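Local coordinates for flagellar pocket-related cytoskeletal protein (Trypanosoma brucei, PDB 6SJQ), which belongs to the cytoskeleton of the flagellar pocket collar, its N-terminal domain being a ubiquitin fold with a long structured loop for protein binding, at residues D13-K18 and P55-H60; E33-A38 and F59-I64. All coordinates share one frame; numbering follows the deposited sequence.

Contact 1. Residues D13-K18 and P55-H60; sequences DIFNNK and PSHKFH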
ATOM      1  N   ASP A  13      -7.098  -1.053  -1.435  1.00 13.26           N
ATOM      2  CA  ASP A  13      -8.258  -1.929  -1.552  1.00 14.91           C
ATOM      3  C   ASP A  13      -7.953  -3.121  -2.438  1.00 14.80           C
ATOM      4  O   ASP A  13      -7.692  -2.965  -3.629  1.00 17.41           O
ATOM      5  CB  ASP A  13      -9.479  -1.155  -2.043  1.00 17.39           C
ATOM      6  CG  ASP A  13     -10.080  -0.301  -0.945  1.00 33.41           C
ATOM      7  OD1 ASP A  13     -10.630  -0.881   0.012  1.00 28.69           O
ATOM      8  OD2 ASP A  13      -9.977   0.944  -1.012  1.00 26.28           O
ATOM      9  N   ILE A  14      -7.968  -4.312  -1.841  1.00 14.00           N
ATOM     10  CA  ILE A  14      -7.688  -5.540  -2.587  1.00 16.34           C
ATOM     11  C   ILE A  14      -8.890  -6.499  -2.519  1.00 16.49           C
ATOM     12  O   ILE A  14      -9.266  -6.967  -1.443  1.00 15.57           O
ATOM     13  CB  ILE A  14      -6.425  -6.251  -2.043  1.00 19.03           C
ATOM     14  CG1 ILE A  14      -5.228  -5.274  -1.927  1.00 17.22           C
ATOM     15  CG2 ILE A  14      -6.098  -7.481  -2.882  1.00 13.92           C
ATOM     16  CD1 ILE A  14      -4.579  -4.839  -3.241  1.00 14.06           C
ATOM     17  N   PHE A  15      -9.473  -6.791  -3.674  1.00 15.75           N
ATOM     18  CA  PHE A  15     -10.714  -7.591  -3.767  1.00 17.52           C
ATOM     19  C   PHE A  15     -11.781  -7.202  -2.756  1.00 21.68           C
ATOM     20  O   PHE A  15     -12.292  -8.063  -2.045  1.00 24.46           O
ATOM     21  CB  PHE A  15     -10.421  -9.083  -3.587  1.00 17.10           C
ATOM     22  CG  PHE A  15      -9.537  -9.652  -4.638  1.00 16.78           C
ATOM     23  CD1 PHE A  15      -9.951  -9.694  -5.958  1.00 16.18           C
ATOM     24  CD2 PHE A  15      -8.298 -10.165  -4.308  1.00 12.92           C
ATOM     25  CE1 PHE A  15      -9.132 -10.225  -6.946  1.00 14.61           C
ATOM     26  CE2 PHE A  15      -7.470 -10.716  -5.287  1.00 12.80           C
ATOM     27  CZ  PHE A  15      -7.884 -10.741  -6.609  1.00 17.72           C
ATOM     28  N   ASN A  16     -12.101  -5.919  -2.672  1.00 22.27           N
ATOM     29  CA  ASN A  16     -13.147  -5.473  -1.738  1.00 35.36           C
ATOM     30  C   ASN A  16     -12.842  -5.660  -0.242  1.00 34.52           C
ATOM     31  O   ASN A  16     -13.760  -5.706   0.578  1.00 26.61           O
ATOM     32  CB  ASN A  16     -14.504  -6.120  -2.074  1.00 49.93           C
ATOM     33  CG  ASN A  16     -15.201  -5.458  -3.247  1.00 60.13           C
ATOM     34  OD1 ASN A  16     -15.215  -4.231  -3.370  1.00 65.22           O
ATOM     35  ND2 ASN A  16     -15.805  -6.273  -4.110  1.00 64.06           N
ATOM     36  N   ASN A  17     -11.565  -5.781   0.113  1.00 25.06           N
ATOM     37  CA  ASN A  17     -11.159  -5.647   1.513  1.00 20.58           C
ATOM     38  C   ASN A  17     -10.110  -4.554   1.592  1.00 18.92           C
ATOM     39  O   ASN A  17      -9.274  -4.448   0.703  1.00 16.62           O
ATOM     40  CB  ASN A  17     -10.574  -6.953   2.046  1.00 24.87           C
ATOM     41  CG  ASN A  17     -11.595  -8.071   2.100  1.00 44.12           C
ATOM     42  OD1 ASN A  17     -11.516  -9.038   1.340  1.00 52.63           O
ATOM     43  ND2 ASN A  17     -12.565  -7.943   2.998  1.00 41.49           N
ATOM     44  N   LYS A  18     -10.150  -3.740   2.645  1.00 14.22           N
ATOM     45  CA  LYS A  18      -9.088  -2.768   2.885  1.00 16.87           C
ATOM     46  C   LYS A  18      -7.950  -3.482   3.588  1.00 17.87           C
ATOM     47  O   LYS A  18      -8.149  -4.105   4.629  1.00 20.05           O
ATOM     48  CB  LYS A  18      -9.586  -1.670   3.819  1.00 23.42           C
ATOM     49  CG  LYS A  18     -10.095  -0.441   3.137  1.00 43.38           C
ATOM     50  CD  LYS A  18      -8.966   0.491   2.752  1.00 32.75           C
ATOM     51  CE  LYS A  18      -9.569   1.799   2.297  1.00 29.26           C
ATOM     52  NZ  LYS A  18     -10.862   1.558   1.588  1.00 29.74           N
ATOM     53  N   PRO A  55      -7.978 -14.136 -13.201  1.00 21.81           N
ATOM     54  CA  PRO A  55      -6.665 -14.347 -13.814  1.00 22.66           C
ATOM     55  C   PRO A  55      -5.582 -13.686 -12.981  1.00 23.32           C
ATOM     56  O   PRO A  55      -5.838 -12.681 -12.309  1.00 21.51           O
ATOM     57  CB  PRO A  55      -6.776 -13.613 -15.157  1.00 21.55           C
ATOM     58  CG  PRO A  55      -8.239 -13.332 -15.354  1.00 30.67           C
ATOM     59  CD  PRO A  55      -8.810 -13.213 -13.986  1.00 22.20           C
ATOM     60  N   SER A  56      -4.381 -14.236 -13.037  1.00 21.35           N
ATOM     61  CA  SER A  56      -3.253 -13.704 -12.290  0.70 20.50           C
ATOM     62  C   SER A  56      -2.919 -12.278 -12.734  1.00 22.44           C
ATOM     63  O   SER A  56      -2.976 -11.948 -13.915  1.00 17.98           O
ATOM     64  CB  SER A  56      -2.037 -14.612 -12.480  0.70 26.35           C
ATOM     65  OG  SER A  56      -2.325 -15.935 -12.067  0.70 39.21           O
ATOM     66  N   HIS A  57      -2.575 -11.423 -11.782  1.00 16.05           N
ATOM     67  CA  HIS A  57      -2.211 -10.056 -12.126  1.00 14.37           C
ATOM     68  C   HIS A  57      -1.413  -9.402 -10.994  1.00 15.20           C
ATOM     69  O   HIS A  57      -1.315  -9.952  -9.888  1.00 17.14           O
ATOM     70  CB  HIS A  57      -3.462  -9.235 -12.456  1.00 16.89           C
ATOM     71  CG  HIS A  57      -4.441  -9.134 -11.326  1.00 12.98           C
ATOM     72  ND1 HIS A  57      -5.383 -10.109 -11.073  1.00 13.56           N
ATOM     73  CD2 HIS A  57      -4.641  -8.167 -10.397  1.00 15.08           C
ATOM     74  CE1 HIS A  57      -6.111  -9.754 -10.024  1.00 18.06           C
ATOM     75  NE2 HIS A  57      -5.680  -8.580  -9.598  1.00 17.12           N
ATOM     76  N   LYS A  58      -0.843  -8.236 -11.277  1.00 17.10           N
ATOM     77  CA  LYS A  58       0.027  -7.550 -10.327  1.00 14.10           C
ATOM     78  C   LYS A  58      -0.678  -6.319  -9.825  1.00 13.44           C
ATOM     79  O   LYS A  58      -1.653  -5.861 -10.434  1.00 16.08           O
ATOM     80  CB  LYS A  58       1.340  -7.133 -10.998  1.00 18.77           C
ATOM     81  CG  LYS A  58       2.180  -8.287 -11.530  1.00 19.34           C
ATOM     82  CD  LYS A  58       2.678  -9.182 -10.405  1.00 23.53           C
ATOM     83  CE  LYS A  58       3.639 -10.248 -10.950  1.00 36.11           C
ATOM     84  NZ  LYS A  58       4.389 -10.928  -9.851  1.00 50.79           N
ATOM     85  N   PHE A  59      -0.183  -5.756  -8.726  1.00 13.11           N
ATOM     86  CA  PHE A  59      -0.674  -4.462  -8.263  1.00 13.68           C
ATOM     87  C   PHE A  59       0.128  -3.369  -8.970  1.00 14.91           C
ATOM     88  O   PHE A  59       1.364  -3.431  -9.029  1.00 15.60           O
ATOM     89  CB  PHE A  59      -0.490  -4.370  -6.746  1.00 11.81           C
ATOM     90  CG  PHE A  59      -1.003  -3.087  -6.136  1.00 10.08           C
ATOM     91  CD1 PHE A  59      -0.242  -1.931  -6.159  1.00 13.43           C
ATOM     92  CD2 PHE A  59      -2.254  -3.052  -5.522  1.00 11.01           C
ATOM     93  CE1 PHE A  59      -0.726  -0.753  -5.590  1.00 14.46           C
ATOM     94  CE2 PHE A  59      -2.728  -1.888  -4.939  1.00 16.07           C
ATOM     95  CZ  PHE A  59      -1.967  -0.732  -4.988  1.00 17.00           C
ATOM     96  N   HIS A  60      -0.567  -2.378  -9.524  1.00 13.97           N
ATOM     97  CA  HIS A  60       0.106  -1.247 -10.158  1.00 15.56           C
ATOM     98  C   HIS A  60      -0.318   0.047  -9.482  1.00 12.60           C
ATOM     99  O   HIS A  60      -1.493   0.407  -9.520  1.00 16.85           O
ATOM    100  CB  HIS A  60      -0.260  -1.189 -11.636  1.00 22.33           C
ATOM    101  CG  HIS A  60       0.080  -2.438 -12.389  1.00 22.40           C
ATOM    102  ND1 HIS A  60       1.378  -2.786 -12.704  1.00 25.31           N
ATOM    103  CD2 HIS A  60      -0.706  -3.419 -12.889  1.00 26.39           C
ATOM    104  CE1 HIS A  60       1.374  -3.928 -13.369  1.00 27.05           C
ATOM    105  NE2 HIS A  60       0.124  -4.333 -13.498  1.00 24.94           N
TER

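Contact 2. Residues E33-A38 and F59-I64; sequences ELTRSA and FHSSKI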
ATOM      1  N   GLU A  33      11.610   3.790  -3.921  1.00 13.45           N
ATOM      2  CA  GLU A  33      11.871   2.644  -3.054  1.00 15.08           C
ATOM      3  C   GLU A  33      10.582   2.175  -2.365  1.00 16.08           C
ATOM      4  O   GLU A  33      10.268   0.975  -2.350  1.00 14.01           O
ATOM      5  CB  GLU A  33      12.912   3.045  -2.006  1.00 15.66           C
ATOM      6  CG  GLU A  33      13.244   1.979  -0.954  1.00 17.82           C
ATOM      7  CD  GLU A  33      14.193   2.522   0.102  1.00 17.57           C
ATOM      8  OE1 GLU A  33      14.536   3.723   0.004  1.00 15.33           O
ATOM      9  OE2 GLU A  33      14.587   1.779   1.040  1.00 14.68           O
ATOM     10  N   LEU A  34       9.854   3.135  -1.803  1.00 12.67           N
ATOM     11  CA  LEU A  34       8.562   2.890  -1.158  1.00 15.01           C
ATOM     12  C   LEU A  34       7.590   2.268  -2.157  1.00 15.94           C
ATOM     13  O   LEU A  34       6.901   1.286  -1.847  1.00 12.85           O
ATOM     14  CB  LEU A  34       8.010   4.221  -0.592  1.00 14.97           C
ATOM     15  CG  LEU A  34       6.644   4.281   0.112  1.00 17.06           C
ATOM     16  CD1 LEU A  34       5.471   4.353  -0.850  1.00 24.69           C
ATOM     17  CD2 LEU A  34       6.505   3.096   1.047  1.00 14.55           C
ATOM     18  N   THR A  35       7.553   2.816  -3.367  1.00 13.13           N
ATOM     19  CA  THR A  35       6.591   2.354  -4.361  1.00 11.67           C
ATOM     20  C   THR A  35       6.878   0.902  -4.750  1.00 15.25           C
ATOM     21  O   THR A  35       5.954   0.072  -4.852  1.00 13.08           O
ATOM     22  CB  THR A  35       6.608   3.235  -5.621  1.00 12.20           C
ATOM     23  OG1 THR A  35       6.237   4.566  -5.274  1.00 14.29           O
ATOM     24  CG2 THR A  35       5.590   2.718  -6.633  1.00 17.75           C
ATOM     25  N   ARG A  36       8.160   0.583  -4.943  1.00 14.99           N
ATOM     26  CA  ARG A  36       8.552  -0.777  -5.297  1.00 15.04           C
ATOM     27  C   ARG A  36       8.206  -1.754  -4.171  1.00 13.49           C
ATOM     28  O   ARG A  36       7.703  -2.863  -4.431  1.00 16.20           O
ATOM     29  CB  ARG A  36      10.044  -0.857  -5.621  1.00 19.03           C
ATOM     30  CG  ARG A  36      10.445  -2.241  -6.123  1.00 28.97           C
ATOM     31  CD  ARG A  36      11.955  -2.435  -6.169  1.00 41.70           C
ATOM     32  NE  ARG A  36      12.405  -3.394  -5.161  1.00 64.49           N
ATOM     33  CZ  ARG A  36      13.607  -3.962  -5.154  1.00 79.41           C
ATOM     34  NH1 ARG A  36      14.487  -3.670  -6.103  1.00 76.99           N
ATOM     35  NH2 ARG A  36      13.931  -4.823  -4.198  1.00 71.73           N
ATOM     36  N   SER A  37       8.463  -1.341  -2.929  1.00 10.72           N
ATOM     37  CA  SER A  37       8.156  -2.165  -1.758  0.53 13.95           C
ATOM     38  C   SER A  37       6.652  -2.401  -1.640  1.00 16.60           C
ATOM     39  O   SER A  37       6.202  -3.523  -1.409  1.00 15.36           O
ATOM     40  CB  SER A  37       8.676  -1.503  -0.483  0.53 14.86           C
ATOM     41  OG  SER A  37       8.475  -2.353   0.635  0.53 15.28           O
ATOM     42  N   ALA A  38       5.871  -1.337  -1.811  1.00 12.82           N
ATOM     43  CA  ALA A  38       4.412  -1.435  -1.752  1.00 11.90           C
ATOM     44  C   ALA A  38       3.825  -2.293  -2.875  1.00 11.51           C
ATOM     45  O   ALA A  38       2.960  -3.118  -2.629  1.00 14.28           O
ATOM     46  CB  ALA A  38       3.792  -0.051  -1.775  1.00 12.27           C
ATOM     47  N   PHE A  59      -0.183  -5.756  -8.726  1.00 13.11           N
ATOM     48  CA  PHE A  59      -0.674  -4.462  -8.263  1.00 13.68           C
ATOM     49  C   PHE A  59       0.128  -3.369  -8.970  1.00 14.91           C
ATOM     50  O   PHE A  59       1.364  -3.431  -9.029  1.00 15.60           O
ATOM     51  CB  PHE A  59      -0.490  -4.370  -6.746  1.00 11.81           C
ATOM     52  CG  PHE A  59      -1.003  -3.087  -6.136  1.00 10.08           C
ATOM     53  CD1 PHE A  59      -0.242  -1.931  -6.159  1.00 13.43           C
ATOM     54  CD2 PHE A  59      -2.254  -3.052  -5.522  1.00 11.01           C
ATOM     55  CE1 PHE A  59      -0.726  -0.753  -5.590  1.00 14.46           C
ATOM     56  CE2 PHE A  59      -2.728  -1.888  -4.939  1.00 16.07           C
ATOM     57  CZ  PHE A  59      -1.967  -0.732  -4.988  1.00 17.00           C
ATOM     58  N   HIS A  60      -0.567  -2.378  -9.524  1.00 13.97           N
ATOM     59  CA  HIS A  60       0.106  -1.247 -10.158  1.00 15.56           C
ATOM     60  C   HIS A  60      -0.318   0.047  -9.482  1.00 12.60           C
ATOM     61  O   HIS A  60      -1.493   0.407  -9.520  1.00 16.85           O
ATOM     62  CB  HIS A  60      -0.260  -1.189 -11.636  1.00 22.33           C
ATOM     63  CG  HIS A  60       0.080  -2.438 -12.389  1.00 22.40           C
ATOM     64  ND1 HIS A  60       1.378  -2.786 -12.704  1.00 25.31           N
ATOM     65  CD2 HIS A  60      -0.706  -3.419 -12.889  1.00 26.39           C
ATOM     66  CE1 HIS A  60       1.374  -3.928 -13.369  1.00 27.05           C
ATOM     67  NE2 HIS A  60       0.124  -4.333 -13.498  1.00 24.94           N
ATOM     68  N   SER A  61       0.641   0.751  -8.896  1.00 12.90           N
ATOM     69  CA  SER A  61       0.355   2.009  -8.207  0.65 16.19           C
ATOM     70  C   SER A  61       0.156   3.152  -9.203  1.00 19.16           C
ATOM     71  O   SER A  61       0.923   3.297 -10.157  1.00 19.00           O
ATOM     72  CB  SER A  61       1.516   2.352  -7.295  0.65 16.79           C
ATOM     73  OG  SER A  61       2.641   2.706  -8.075  0.65 18.94           O
ATOM     74  N   SER A  62      -0.878   3.964  -8.993  1.00 19.81           N
ATOM     75  CA  SER A  62      -1.158   5.096  -9.886  0.66 21.52           C
ATOM     76  C   SER A  62      -1.050   6.457  -9.194  1.00 29.25           C
ATOM     77  O   SER A  62      -0.725   7.459  -9.832  1.00 33.98           O
ATOM     78  CB  SER A  62      -2.535   4.961 -10.539  0.66 21.79           C
ATOM     79  OG  SER A  62      -3.572   4.889  -9.573  0.66 20.38           O
ATOM     80  N   LYS A  63      -1.369   6.490  -7.902  1.00 19.30           N
ATOM     81  CA  LYS A  63      -1.264   7.689  -7.064  1.00 16.88           C
ATOM     82  C   LYS A  63      -1.096   7.215  -5.634  1.00 14.95           C
ATOM     83  O   LYS A  63      -1.760   6.261  -5.219  1.00 13.70           O
ATOM     84  CB  LYS A  63      -2.522   8.556  -7.109  1.00 16.23           C
ATOM     85  CG  LYS A  63      -2.424   9.754  -6.140  1.00 21.33           C
ATOM     86  CD  LYS A  63      -3.694  10.585  -6.059  1.00 25.08           C
ATOM     87  CE  LYS A  63      -3.968  11.330  -7.361  1.00 26.72           C
ATOM     88  NZ  LYS A  63      -2.994  12.434  -7.626  1.00 29.65           N
ATOM     89  N   ILE A  64      -0.214   7.870  -4.886  1.00 16.23           N
ATOM     90  CA  ILE A  64      -0.050   7.558  -3.479  1.00 11.08           C
ATOM     91  C   ILE A  64      -0.422   8.809  -2.708  1.00 12.55           C
ATOM     92  O   ILE A  64       0.060   9.898  -3.027  1.00 12.38           O
ATOM     93  CB  ILE A  64       1.405   7.164  -3.152  1.00 11.88           C
ATOM     94  CG1 ILE A  64       1.775   5.869  -3.896  1.00 15.29           C
ATOM     95  CG2 ILE A  64       1.567   6.934  -1.662  1.00 11.36           C
ATOM     96  CD1 ILE A  64       3.206   5.405  -3.653  1.00 17.68           C
TER

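Contact 1. Residues D13-K18 and P55-H60
His-57 and Phe-59 lie against Phe-15 and Ile-14, at the tip of the first beta hairpin of a ubiquitin fold. The hairpin reverses through a type I' turn from Ile-14 to Asn-17, closed by paired backbone hydrogen bonds between these two residues. Residues 55-60 belong to the extended loop between helix 31-49 and strand 63-68. Pro-55 O holds the His-57 ring from within this loop. His-57 ND1 donates to Pro-55 O over 2.9 Å, with a nearly straight N-H...O angle of 170°. The acceptor lies in the plane of the imidazole, so this bond limits how the ring can turn. With CG between the backbone N and the carbonyl carbon (chi1 61°), the His-57 ring is directed at the turn, and its edge atom CE1 meets Phe-15 CZ at 4.0 Å. The two side chains arrive from opposite directions. His-99 ties the same two residues together, hydrogen-bonded through NE2 to His-57 NE2 and through ND1 to Phe-15 N. Trp-98 stacks on the His-57 ring. Phe-59 is buried, and its CB points toward the hairpin. Helix 31-49 also flanks this ring, through Phe-42 and Ile-46. The Ile-14 side chain crosses that of Phe-59 at about a right angle. Ile-14 CD1 comes obliquely to the ring, 3.7 Å from Phe-59 CD2 and 3.9 Å from Phe-59 CE2.

Contact 2. Residues E33-A38 and F59-I64
Thr-35 and Ser-61 bring the two backbones closest, with 7.3 Å between Thr-35 CA and Ser-61 CA, where a helix passes a loop leading into strand 63-68. No hydrogen bond links the segments, and the contact is made by side chains. Ile-64 meets two helix residues. Its chain is extended at chi2 (179°), which carries CD1 out to the helix. There Ile-64 CD1 meets Leu-34 CD1 tip to tip at 3.8 Å. The same methyl lies 3.5 Å from Thr-35 OG1, with the two side chains crossing obliquely. That hydroxyl is hydrogen-bonded to Ile-31 O, one helical turn back, so its polar need is met within the helix. The other branch of Thr-35 faces the loop, where Thr-35 CG2 lies 4.1 Å from Ser-61 CB. Ser-61 has two conformers; in the one described, OG hydrogen-bonds Glu-39 OE2 of the helix, and its close approach to Thr-35 is doubtful. On the sheet, Leu-34 also touches Phe-25 and Leu-89, and Ala-38 touches Val-10. The helix lies across one face of a mixed sheet with strand order 17-25, 6-14, 87-92, 63-68, 73-76, as in the ubiquitin (beta-grasp) fold.

Contacts 1 and 2 share the loop that leads from helix 31-49 into strand 63-68, and Phe-59 and His-60 belong to both. They lie about 13 Å apart between centres. Contact 1 lies further out, its centre about 11 Å from the centre of the chain, and joins this loop to the first hairpin. The centre of contact 2 lies about 7 Å from that of the chain, and it joins the loop and the strand after it to the helix. Both are partly buried and neither has a hydrogen bond across. Contact 1 sets Phe-59 against an isoleucine methyl and a histidine edge against Phe-15, with His-99 adding hydrogen bonds. Contact 2 relies on aliphatic methyls beside small hydroxyl side chains.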